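Local coordinates for protein probable Rab-related GTPase (Acanthamoeba polyphaga mimivirus, PDB 5XC5) that binds GTP with magnesium as a Rab-family small GTPase and may take part in protein transport, probably vesicle trafficking in the infected host cell, at residues G64-R67 with F68-I71; W100-D103 with L104-C108; V157-L160 with F161-I165. The protein carries 1 engineered substitution. All blocks are in the same frame, centred on the assembly; numbering follows the deposited sequence.

Interaction 1 of 3, residues G64-R67 with F68-I71; sequences GLER and FRSI. Engineered in segment 64-67: Leu65 (natural residue Gln). With ACT (acetate ion), chain D.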
ATOM      1  N   GLY A  64       2.107   0.949  11.213  1.00  9.94           N
ATOM      2  CA  GLY A  64       3.482   1.262  10.883  1.00 10.70           C
ATOM      3  C   GLY A  64       4.366   1.623  12.064  1.00 10.25           C
ATOM      4  O   GLY A  64       5.592   1.623  11.927  1.00 11.08           O
ATOM      5  N   LEU A  65       3.775   1.925  13.222  1.00 11.08           N
ATOM      6  CA  LEU A  65       4.577   2.265  14.393  1.00 10.56           C
ATOM      7  C   LEU A  65       5.445   1.086  14.800  1.00 10.72           C
ATOM      8  O   LEU A  65       4.991  -0.060  14.845  1.00  9.21           O
ATOM      9  CB  LEU A  65       3.678   2.669  15.556  1.00 10.33           C
ATOM     10  CG  LEU A  65       3.088   4.080  15.451  1.00 10.88           C
ATOM     11  CD1 LEU A  65       1.975   4.206  16.457  1.00 11.41           C
ATOM     12  CD2 LEU A  65       4.132   5.161  15.673  1.00 12.21           C
ATOM     13  N   GLU A  66       6.701   1.377  15.126  1.00 11.34           N
ATOM     14  CA  GLU A  66       7.667   0.309  15.333  1.00 11.46           C
ATOM     15  C   GLU A  66       7.259  -0.605  16.476  1.00 11.22           C
ATOM     16  O   GLU A  66       7.451  -1.822  16.398  1.00 11.68           O
ATOM     17  CB  GLU A  66       9.064   0.889  15.549  1.00 13.96           C
ATOM     18  CG  GLU A  66       9.513   1.790  14.409  1.00 21.46           C
ATOM     19  CD  GLU A  66      10.989   2.151  14.458  1.00 28.20           C
ATOM     20  OE1 GLU A  66      11.644   1.901  15.497  1.00 26.68           O
ATOM     21  OE2 GLU A  66      11.485   2.700  13.446  1.00 32.05           O
ATOM     22  N   ARG A  67       6.677  -0.043  17.539  1.00  9.74           N
ATOM     23  CA  ARG A  67       6.348  -0.877  18.690  1.00 10.03           C
ATOM     24  C   ARG A  67       5.196  -1.838  18.417  1.00  9.24           C
ATOM     25  O   ARG A  67       5.008  -2.789  19.183  1.00  9.88           O
ATOM     26  CB  ARG A  67       6.135  -0.026  19.950  1.00 11.19           C
ATOM     27  CG  ARG A  67       4.810   0.679  20.044  1.00 10.69           C
ATOM     28  CD  ARG A  67       4.879   1.720  21.150  1.00 12.41           C
ATOM     29  NE  ARG A  67       3.594   2.366  21.404  1.00 11.27           N
ATOM     30  CZ  ARG A  67       3.157   3.443  20.766  1.00 12.12           C
ATOM     31  NH1 ARG A  67       3.888   4.001  19.811  1.00 11.97           N
ATOM     32  NH2 ARG A  67       1.977   3.960  21.079  1.00 13.62           N
ATOM     33  N   PHE A  68       4.456  -1.638  17.325  1.00  9.87           N
ATOM     34  CA  PHE A  68       3.338  -2.493  16.954  1.00 11.10           C
ATOM     35  C   PHE A  68       3.671  -3.422  15.792  1.00 10.65           C
ATOM     36  O   PHE A  68       2.773  -4.058  15.227  1.00  9.73           O
ATOM     37  CB  PHE A  68       2.108  -1.632  16.655  1.00 10.75           C
ATOM     38  CG  PHE A  68       1.657  -0.786  17.827  1.00  9.37           C
ATOM     39  CD1 PHE A  68       1.565  -1.325  19.108  1.00 10.11           C
ATOM     40  CD2 PHE A  68       1.322   0.549  17.651  1.00 11.03           C
ATOM     41  CE1 PHE A  68       1.145  -0.553  20.193  1.00 10.03           C
ATOM     42  CE2 PHE A  68       0.899   1.332  18.735  1.00 12.44           C
ATOM     43  CZ  PHE A  68       0.816   0.780  20.008  1.00 11.41           C
ATOM     44  N   ARG A  69       4.957  -3.556  15.449  1.00 10.32           N
ATOM     45  CA  ARG A  69       5.318  -4.452  14.356  1.00 11.42           C
ATOM     46  C   ARG A  69       4.927  -5.884  14.659  1.00 10.90           C
ATOM     47  O   ARG A  69       4.567  -6.627  13.740  1.00 10.73           O
ATOM     48  CB  ARG A  69       6.805  -4.352  14.034  1.00 14.20           C
ATOM     49  CG  ARG A  69       7.147  -4.812  12.623  1.00 21.31           C
ATOM     50  CD  ARG A  69       7.966  -3.752  11.960  1.00 23.54           C
ATOM     51  NE  ARG A  69       7.338  -2.461  12.182  1.00 26.33           N
ATOM     52  CZ  ARG A  69       7.857  -1.293  11.836  1.00 15.01           C
ATOM     53  NH1 ARG A  69       9.036  -1.228  11.236  1.00 28.15           N
ATOM     54  NH2 ARG A  69       7.187  -0.201  12.083  1.00 19.84           N
ATOM     55  N   SER A  70       4.960  -6.288  15.933  1.00 10.21           N
ATOM     56  CA  SER A  70       4.617  -7.674  16.228  1.00 11.66           C
ATOM     57  C   SER A  70       3.131  -7.954  16.064  1.00 10.57           C
ATOM     58  O   SER A  70       2.748  -9.125  16.038  1.00 10.65           O
ATOM     59  CB  SER A  70       5.136  -8.117  17.601  1.00 11.51           C
ATOM     60  OG  SER A  70       4.409  -7.504  18.643  1.00 10.89           O
ATOM     61  N   ILE A  71       2.297  -6.917  15.941  1.00  9.09           N
ATOM     62  CA  ILE A  71       0.917  -7.097  15.497  1.00  9.41           C
ATOM     63  C   ILE A  71       0.866  -7.233  13.986  1.00  9.16           C
ATOM     64  O   ILE A  71       0.275  -8.176  13.447  1.00  9.48           O
ATOM     65  CB  ILE A  71       0.028  -5.920  15.943  1.00  9.99           C
ATOM     66  CG1 ILE A  71       0.040  -5.737  17.457  1.00  9.98           C
ATOM     67  CG2 ILE A  71      -1.403  -6.124  15.423  1.00 11.60           C
ATOM     68  CD1 ILE A  71      -0.745  -4.505  17.919  1.00 10.81           C
TER
HETATM   69  C   ACT D 203       6.790   3.844  17.813  1.00 13.81           C
HETATM   70  O   ACT D 203       6.245   2.810  18.239  1.00 13.62           O
HETATM   71  OXT ACT D 203       6.580   4.897  18.427  1.00 15.24           O
HETATM   72  CH3 ACT D 203       7.669   3.831  16.632  1.00 15.61           C
HETATM   73  O   HOH W   1       4.766  -1.723  12.640  1.00 13.02           O
HETATM   74  O   HOH W   2       3.221  -4.949  19.327  1.00 11.38           O
HETATM   75  O   HOH W   3       6.420  -4.946  17.984  1.00 11.72           O

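Interaction 2 of 3, residues W100-D103 with L104-C108; sequences WIND and LRINC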
ATOM      1  N   TRP A 100      10.323  -3.817   4.797  1.00 11.39           N
ATOM      2  CA  TRP A 100       8.934  -4.263   4.774  1.00 11.65           C
ATOM      3  C   TRP A 100       8.749  -5.414   3.794  1.00 11.36           C
ATOM      4  O   TRP A 100       8.107  -6.423   4.114  1.00 12.51           O
ATOM      5  CB  TRP A 100       8.017  -3.098   4.394  1.00 10.96           C
ATOM      6  CG  TRP A 100       7.772  -2.130   5.506  1.00  9.93           C
ATOM      7  CD1 TRP A 100       8.156  -0.832   5.553  1.00 11.09           C
ATOM      8  CD2 TRP A 100       7.063  -2.390   6.717  1.00  9.69           C
ATOM      9  NE1 TRP A 100       7.745  -0.259   6.730  1.00 12.43           N
ATOM     10  CE2 TRP A 100       7.066  -1.190   7.462  1.00 11.11           C
ATOM     11  CE3 TRP A 100       6.431  -3.519   7.248  1.00  9.85           C
ATOM     12  CZ2 TRP A 100       6.461  -1.087   8.710  1.00 12.34           C
ATOM     13  CZ3 TRP A 100       5.824  -3.417   8.486  1.00 11.95           C
ATOM     14  CH2 TRP A 100       5.840  -2.204   9.200  1.00 10.72           C
ATOM     15  N   ILE A 101       9.301  -5.269   2.583  1.00 10.69           N
ATOM     16  CA  ILE A 101       9.169  -6.312   1.570  1.00 11.72           C
ATOM     17  C   ILE A 101       9.926  -7.561   1.997  1.00 11.47           C
ATOM     18  O   ILE A 101       9.425  -8.685   1.862  1.00 12.11           O
ATOM     19  CB  ILE A 101       9.637  -5.780   0.205  1.00 10.56           C
ATOM     20  CG1 ILE A 101       8.668  -4.714  -0.313  1.00 11.67           C
ATOM     21  CG2 ILE A 101       9.763  -6.903  -0.801  1.00 13.35           C
ATOM     22  CD1 ILE A 101       9.132  -4.059  -1.608  1.00 14.81           C
ATOM     23  N   ASN A 102      11.124  -7.377   2.549  1.00 12.33           N
ATOM     24  CA  ASN A 102      11.908  -8.511   3.026  1.00 12.93           C
ATOM     25  C   ASN A 102      11.151  -9.286   4.093  1.00 13.02           C
ATOM     26  O   ASN A 102      11.092 -10.520   4.054  1.00 12.95           O
ATOM     27  CB  ASN A 102      13.238  -8.014   3.582  1.00 15.43           C
ATOM     28  CG  ASN A 102      14.041  -9.120   4.217  1.00 20.23           C
ATOM     29  OD1 ASN A 102      14.642  -9.938   3.519  1.00 25.77           O
ATOM     30  ND2 ASN A 102      14.051  -9.160   5.550  1.00 21.88           N
ATOM     31  N   ASP A 103      10.544  -8.573   5.043  1.00 12.92           N
ATOM     32  CA  ASP A 103       9.827  -9.225   6.134  1.00 13.36           C
ATOM     33  C   ASP A 103       8.576  -9.929   5.636  1.00 12.73           C
ATOM     34  O   ASP A 103       8.265 -11.041   6.078  1.00 13.59           O
ATOM     35  CB  ASP A 103       9.467  -8.184   7.189  1.00 14.74           C
ATOM     36  CG  ASP A 103      10.657  -7.771   8.011  0.53 17.00           C
ATOM     37  OD1 ASP A 103      11.767  -8.272   7.729  0.53 18.52           O
ATOM     38  OD2 ASP A 103      10.487  -6.945   8.931  0.53 17.80           O
ATOM     39  N   LEU A 104       7.821  -9.283   4.748  1.00 12.37           N
ATOM     40  CA  LEU A 104       6.675  -9.948   4.144  1.00 11.96           C
ATOM     41  C   LEU A 104       7.097 -11.264   3.503  1.00 12.86           C
ATOM     42  O   LEU A 104       6.439 -12.292   3.682  1.00 12.42           O
ATOM     43  CB  LEU A 104       6.027  -9.023   3.108  1.00 13.07           C
ATOM     44  CG  LEU A 104       4.955  -9.635   2.204  1.00 15.51           C
ATOM     45  CD1 LEU A 104       3.730 -10.051   2.989  1.00 17.82           C
ATOM     46  CD2 LEU A 104       4.577  -8.641   1.112  1.00 17.27           C
ATOM     47  N   ARG A 105       8.207 -11.254   2.766  1.00 12.31           N
ATOM     48  CA  ARG A 105       8.594 -12.452   2.026  1.00 11.17           C
ATOM     49  C   ARG A 105       9.102 -13.569   2.932  1.00 12.55           C
ATOM     50  O   ARG A 105       8.911 -14.745   2.613  1.00 14.50           O
ATOM     51  CB  ARG A 105       9.579 -12.097   0.914  1.00 11.55           C
ATOM     52  CG  ARG A 105       8.860 -11.462  -0.283  1.00 12.23           C
ATOM     53  CD  ARG A 105       9.806 -10.794  -1.255  1.00 13.56           C
ATOM     54  NE  ARG A 105       9.099 -10.408  -2.475  1.00 13.86           N
ATOM     55  CZ  ARG A 105       9.582  -9.574  -3.395  1.00 14.88           C
ATOM     56  NH1 ARG A 105      10.768  -9.014  -3.238  1.00 15.78           N
ATOM     57  NH2 ARG A 105       8.860  -9.292  -4.467  1.00 18.62           N
ATOM     58  N   ILE A 106       9.717 -13.226   4.066  1.00 13.78           N
ATOM     59  CA  ILE A 106      10.087 -14.234   5.061  1.00 13.22           C
ATOM     60  C   ILE A 106       8.855 -14.957   5.579  1.00 16.88           C
ATOM     61  O   ILE A 106       8.887 -16.165   5.845  1.00 17.50           O
ATOM     62  CB  ILE A 106      10.872 -13.574   6.209  1.00 15.01           C
ATOM     63  CG1 ILE A 106      12.269 -13.172   5.750  1.00 15.09           C
ATOM     64  CG2 ILE A 106      10.922 -14.489   7.437  1.00 16.38           C
ATOM     65  CD1 ILE A 106      12.963 -12.238   6.712  1.00 18.51           C
ATOM     66  N   ASN A 107       7.751 -14.237   5.736  1.00 13.71           N
ATOM     67  CA  ASN A 107       6.577 -14.770   6.407  1.00 15.20           C
ATOM     68  C   ASN A 107       5.483 -15.236   5.461  1.00 16.83           C
ATOM     69  O   ASN A 107       4.531 -15.878   5.914  1.00 20.95           O
ATOM     70  CB  ASN A 107       6.003 -13.719   7.356  1.00 14.37           C
ATOM     71  CG  ASN A 107       6.875 -13.501   8.567  1.00 14.76           C
ATOM     72  OD1 ASN A 107       6.801 -14.260   9.533  1.00 17.85           O
ATOM     73  ND2 ASN A 107       7.705 -12.473   8.527  1.00 14.28           N
ATOM     74  N   CYS A 108       5.585 -14.938   4.174  1.00 15.29           N
ATOM     75  CA  CYS A 108       4.500 -15.207   3.250  1.00 19.23           C
ATOM     76  C   CYS A 108       5.105 -15.585   1.913  1.00 15.90           C
ATOM     77  O   CYS A 108       5.968 -14.871   1.395  1.00 17.09           O
ATOM     78  CB  CYS A 108       3.613 -13.962   3.092  1.00 16.55           C
ATOM     79  SG  CYS A 108       2.314 -14.096   1.845  1.00 20.65           S
TER

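Interaction 3 of 3, residues V157-L160 with F161-I165; sequences VNNL and FGKMI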
ATOM      1  N   VAL A 157      -5.790   7.237  -6.025  1.00  9.95           N
ATOM      2  CA  VAL A 157      -6.124   6.053  -5.239  1.00  9.75           C
ATOM      3  C   VAL A 157      -6.888   5.047  -6.086  1.00  9.27           C
ATOM      4  O   VAL A 157      -6.616   3.840  -6.043  1.00 10.34           O
ATOM      5  CB  VAL A 157      -6.902   6.481  -3.982  1.00  9.65           C
ATOM      6  CG1 VAL A 157      -7.435   5.268  -3.235  1.00 10.42           C
ATOM      7  CG2 VAL A 157      -6.019   7.340  -3.079  1.00 12.10           C
ATOM      8  N   ASN A 158      -7.814   5.530  -6.911  1.00 10.79           N
ATOM      9  CA  ASN A 158      -8.474   4.649  -7.863  1.00 10.78           C
ATOM     10  C   ASN A 158      -7.465   3.972  -8.776  1.00 10.53           C
ATOM     11  O   ASN A 158      -7.591   2.775  -9.087  1.00 10.90           O
ATOM     12  CB  ASN A 158      -9.486   5.458  -8.674  1.00 12.44           C
ATOM     13  CG  ASN A 158     -10.127   4.656  -9.775  0.60 14.80           C
ATOM     14  OD1 ASN A 158      -9.784   4.811 -10.944  0.60 18.80           O
ATOM     15  ND2 ASN A 158     -11.064   3.790  -9.410  0.60 18.23           N
ATOM     16  N   ASN A 159      -6.454   4.718  -9.207  1.00 10.46           N
ATOM     17  CA  ASN A 159      -5.450   4.165 -10.105  1.00 11.16           C
ATOM     18  C   ASN A 159      -4.630   3.079  -9.417  1.00 10.93           C
ATOM     19  O   ASN A 159      -4.409   2.003  -9.985  1.00 10.69           O
ATOM     20  CB  ASN A 159      -4.544   5.285 -10.610  1.00 10.00           C
ATOM     21  CG  ASN A 159      -3.518   4.798 -11.610  1.00 10.91           C
ATOM     22  OD1 ASN A 159      -3.867   4.337 -12.699  1.00 12.36           O
ATOM     23  ND2 ASN A 159      -2.244   4.888 -11.247  1.00  9.83           N
ATOM     24  N   LEU A 160      -4.159   3.342  -8.196  1.00  8.73           N
ATOM     25  CA  LEU A 160      -3.293   2.361  -7.546  1.00  9.67           C
ATOM     26  C   LEU A 160      -4.063   1.095  -7.187  1.00 10.10           C
ATOM     27  O   LEU A 160      -3.544  -0.018  -7.346  1.00 10.32           O
ATOM     28  CB  LEU A 160      -2.529   2.965  -6.358  1.00  9.18           C
ATOM     29  CG  LEU A 160      -3.271   3.226  -5.043  1.00  9.21           C
ATOM     30  CD1 LEU A 160      -3.272   1.995  -4.124  1.00 10.00           C
ATOM     31  CD2 LEU A 160      -2.706   4.417  -4.286  1.00 10.16           C
ATOM     32  N   PHE A 161      -5.314   1.231  -6.730  1.00 10.11           N
ATOM     33  CA  PHE A 161      -6.105   0.023  -6.520  1.00 10.18           C
ATOM     34  C   PHE A 161      -6.451  -0.660  -7.831  1.00 11.13           C
ATOM     35  O   PHE A 161      -6.543  -1.894  -7.872  1.00 11.40           O
ATOM     36  CB  PHE A 161      -7.354   0.288  -5.683  1.00 11.51           C
ATOM     37  CG  PHE A 161      -7.090   0.226  -4.225  1.00 10.39           C
ATOM     38  CD1 PHE A 161      -7.118  -0.984  -3.558  1.00 12.03           C
ATOM     39  CD2 PHE A 161      -6.772   1.374  -3.520  1.00  9.56           C
ATOM     40  CE1 PHE A 161      -6.859  -1.049  -2.211  1.00 12.61           C
ATOM     41  CE2 PHE A 161      -6.511   1.318  -2.168  1.00 11.61           C
ATOM     42  CZ  PHE A 161      -6.543   0.098  -1.511  1.00 11.19           C
ATOM     43  N   GLY A 162      -6.610   0.103  -8.914  1.00 10.67           N
ATOM     44  CA  GLY A 162      -6.868  -0.524 -10.199  1.00 12.53           C
ATOM     45  C   GLY A 162      -5.736  -1.428 -10.645  1.00 10.95           C
ATOM     46  O   GLY A 162      -5.970  -2.509 -11.191  1.00 12.39           O
ATOM     47  N   LYS A 163      -4.491  -0.991 -10.437  1.00 10.55           N
ATOM     48  CA  LYS A 163      -3.345  -1.841 -10.751  1.00 11.24           C
ATOM     49  C   LYS A 163      -3.396  -3.129  -9.940  1.00 11.67           C
ATOM     50  O   LYS A 163      -3.166  -4.221 -10.470  1.00 11.87           O
ATOM     51  CB  LYS A 163      -2.047  -1.096 -10.437  1.00 11.09           C
ATOM     52  CG  LYS A 163      -1.793   0.117 -11.314  1.00 11.53           C
ATOM     53  CD  LYS A 163      -0.586   0.935 -10.824  1.00 12.70           C
ATOM     54  CE  LYS A 163       0.765   0.230 -11.031  1.00 10.89           C
ATOM     55  NZ  LYS A 163       1.077   0.023 -12.479  1.00 13.03           N
ATOM     56  N   MET A 164      -3.709  -3.015  -8.652  1.00 10.53           N
ATOM     57  CA  MET A 164      -3.801  -4.186  -7.792  1.00 11.26           C
ATOM     58  C   MET A 164      -4.931  -5.110  -8.230  1.00 13.26           C
ATOM     59  O   MET A 164      -4.766  -6.334  -8.255  1.00 12.57           O
ATOM     60  CB  MET A 164      -4.001  -3.727  -6.346  1.00 12.55           C
ATOM     61  CG  MET A 164      -4.176  -4.850  -5.321  1.00 10.92           C
ATOM     62  SD  MET A 164      -2.712  -5.924  -5.161  1.00 26.81           S
ATOM     63  CE  MET A 164      -1.438  -4.770  -4.574  1.00 11.57           C
ATOM     64  N   ILE A 165      -6.083  -4.535  -8.583  1.00 12.07           N
ATOM     65  CA  ILE A 165      -7.238  -5.323  -9.009  1.00 14.03           C
ATOM     66  C   ILE A 165      -6.921  -6.098 -10.284  1.00 13.83           C
ATOM     67  O   ILE A 165      -7.216  -7.298 -10.389  1.00 13.79           O
ATOM     68  CB  ILE A 165      -8.470  -4.413  -9.173  1.00 13.17           C
ATOM     69  CG1 ILE A 165      -8.932  -3.909  -7.804  1.00 13.53           C
ATOM     70  CG2 ILE A 165      -9.595  -5.147  -9.925  1.00 14.81           C
ATOM     71  CD1 ILE A 165      -9.752  -2.648  -7.876  1.00 13.18           C
TER

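Interaction 1 of 3, residues G64-R67 with F68-I71
In the switch II region of this Rab-like GTPase, the turn that leads from the nucleotide into helix 69-72 is marked by Arg67 lying alongside Phe68. The CG of Arg67 sits over the middle of the Phe68 ring, 3.8 Å from its centroid and 8° off the normal, a CH-pi contact. From there the arginine chain runs extended, and CE2 of Phe68 lies over the centre of one guanidinium face, the two planes tilted 46°. Arg67 holds CG between its backbone N and carbonyl carbon (chi1 78°), which sets CG over the ring and beside the O of an acetate ion, probably from the crystallisation liquor. The acetate O accepts from Arg67 N at 3.0 Å and from Arg67 NH1 at 3.1 Å. Leu65, an engineered residue in place of the natural glutamine, brings CB to 3.8 Å from CD2 of Phe68. Gly64, at the start of the turn, donates its backbone N-H to the gamma-phosphate oxygen O3G of GTP, as the glycine of the DxxG motif does in small GTPases. The turn closes through hydrogen bonds from Phe68 N to Leu65 O (3.0 Å) and from Arg69 N to Glu66 O (3.2 Å), the i to i+3 pattern of the 3-10 segment at 66-67. Phe68 is the N-cap residue, and one water bridges Leu65 O and Arg69 NE, its oxygen in the guanidinium plane of Arg69.

Interaction 2 of 3, residues W100-D103 with L104-C108
Asp103 and Asn107 meet through a single carbonyl: the backbone O of Asp103 accepts from Asn107 ND2 at 2.9 Å and also from Asn107 N at 3.3 Å. The two donors arrive from opposite faces of the carbonyl plane, and the side-chain bond is the straighter, at 163°. Asn107 keeps CG beside its own backbone N (chi1 -71°), which folds the amide back along the helix, with the acceptor close to the amide plane. The last turn thus has a side-chain bond added to its backbone pairing, just before Cys108 leaves helical geometry.

Two residues earlier, on another side of the helix, Arg105 lies alongside Ile101, both pointing the same way, and CG2 of Ile101 sits over one face of the guanidinium, 3.4 Å from NH1 of Arg105. The arginine chain is extended from CG to NE, and its NH1 donates a hydrogen bond to the carbonyl O of Asn142, which helps hold the far end of the group. On the outer side CD1 of Ile106 rests 3.5 Å from ND2 of Asn102.

These residues form the end of helix 91-107, the connection of a beta-alpha-beta unit between strands 81-87 and 113-119. Ile101 and Leu104 face the sheet, touching Ile114 on one strand and Val84 and Cys82 on the other, while Trp100 packs against Arg69 and Thr72 of helix 69-72.

Interaction 3 of 3, residues V157-L160 with F161-I165
Leu160 and Phe161 lie side by side on helix 154-169, with CD1 of Leu160 3.6 Å from CD2 of Phe161 and set obliquely to the ring. Leu160 places CG between its backbone N and carbonyl carbon (chi1 75°), an uncommon choice within a helix. That torsion swings the branch toward the following residue, where CG stands 3.3 Å from Phe161 N. Phe161 has chi1 at -86°, which brings CD2 at the ring edge to 3.5 Å from Val157 O, near the ring plane. CG1 of Val157 reaches the same ring atom at 4.0 Å, the two side chains pointing alike. Lys163 starts extended, then bends at chi3 and chi4 to carry NZ to a salt bridge with Asp145, while its CG passes 3.5 Å from Asn159 O. The backbone pairing is regular, with Phe161 N to Val157 O nearly straight at 174°.

Phe161 stacks on Phe25 of helix 18-26, and both it and Leu160 touch Leu83 of strand 81-87. The inward-facing side is consistent with a helix packed on the sheet and on helix 18-26 largely by apolar contact, with the Lys163 salt bridge to Asp145 adding a charged contact at the side.

Measured between nearest atoms, the three contacts lie at different distances from GTP. Interaction 1 reaches the nucleotide: Gly64 comes within about 3 Å of GTP and about 7 Å of the magnesium ion. Interaction 2 stands behind it, with Trp100 about 7 Å from GTP and its NE1 hydrogen-bonded to Ser13 OG of the P-loop. The two touch where Arg69 NE lies 3.3 Å from Trp100 CH2, which packs the start of helix 69-72 on helix 91-107; their centres are 14 Å apart. Interaction 3 lies on the opposite side of the chain's centre, 26 Å from interaction 1 and 22 Å from interaction 2 between centres, yet Val157 is about 8 Å from GTP.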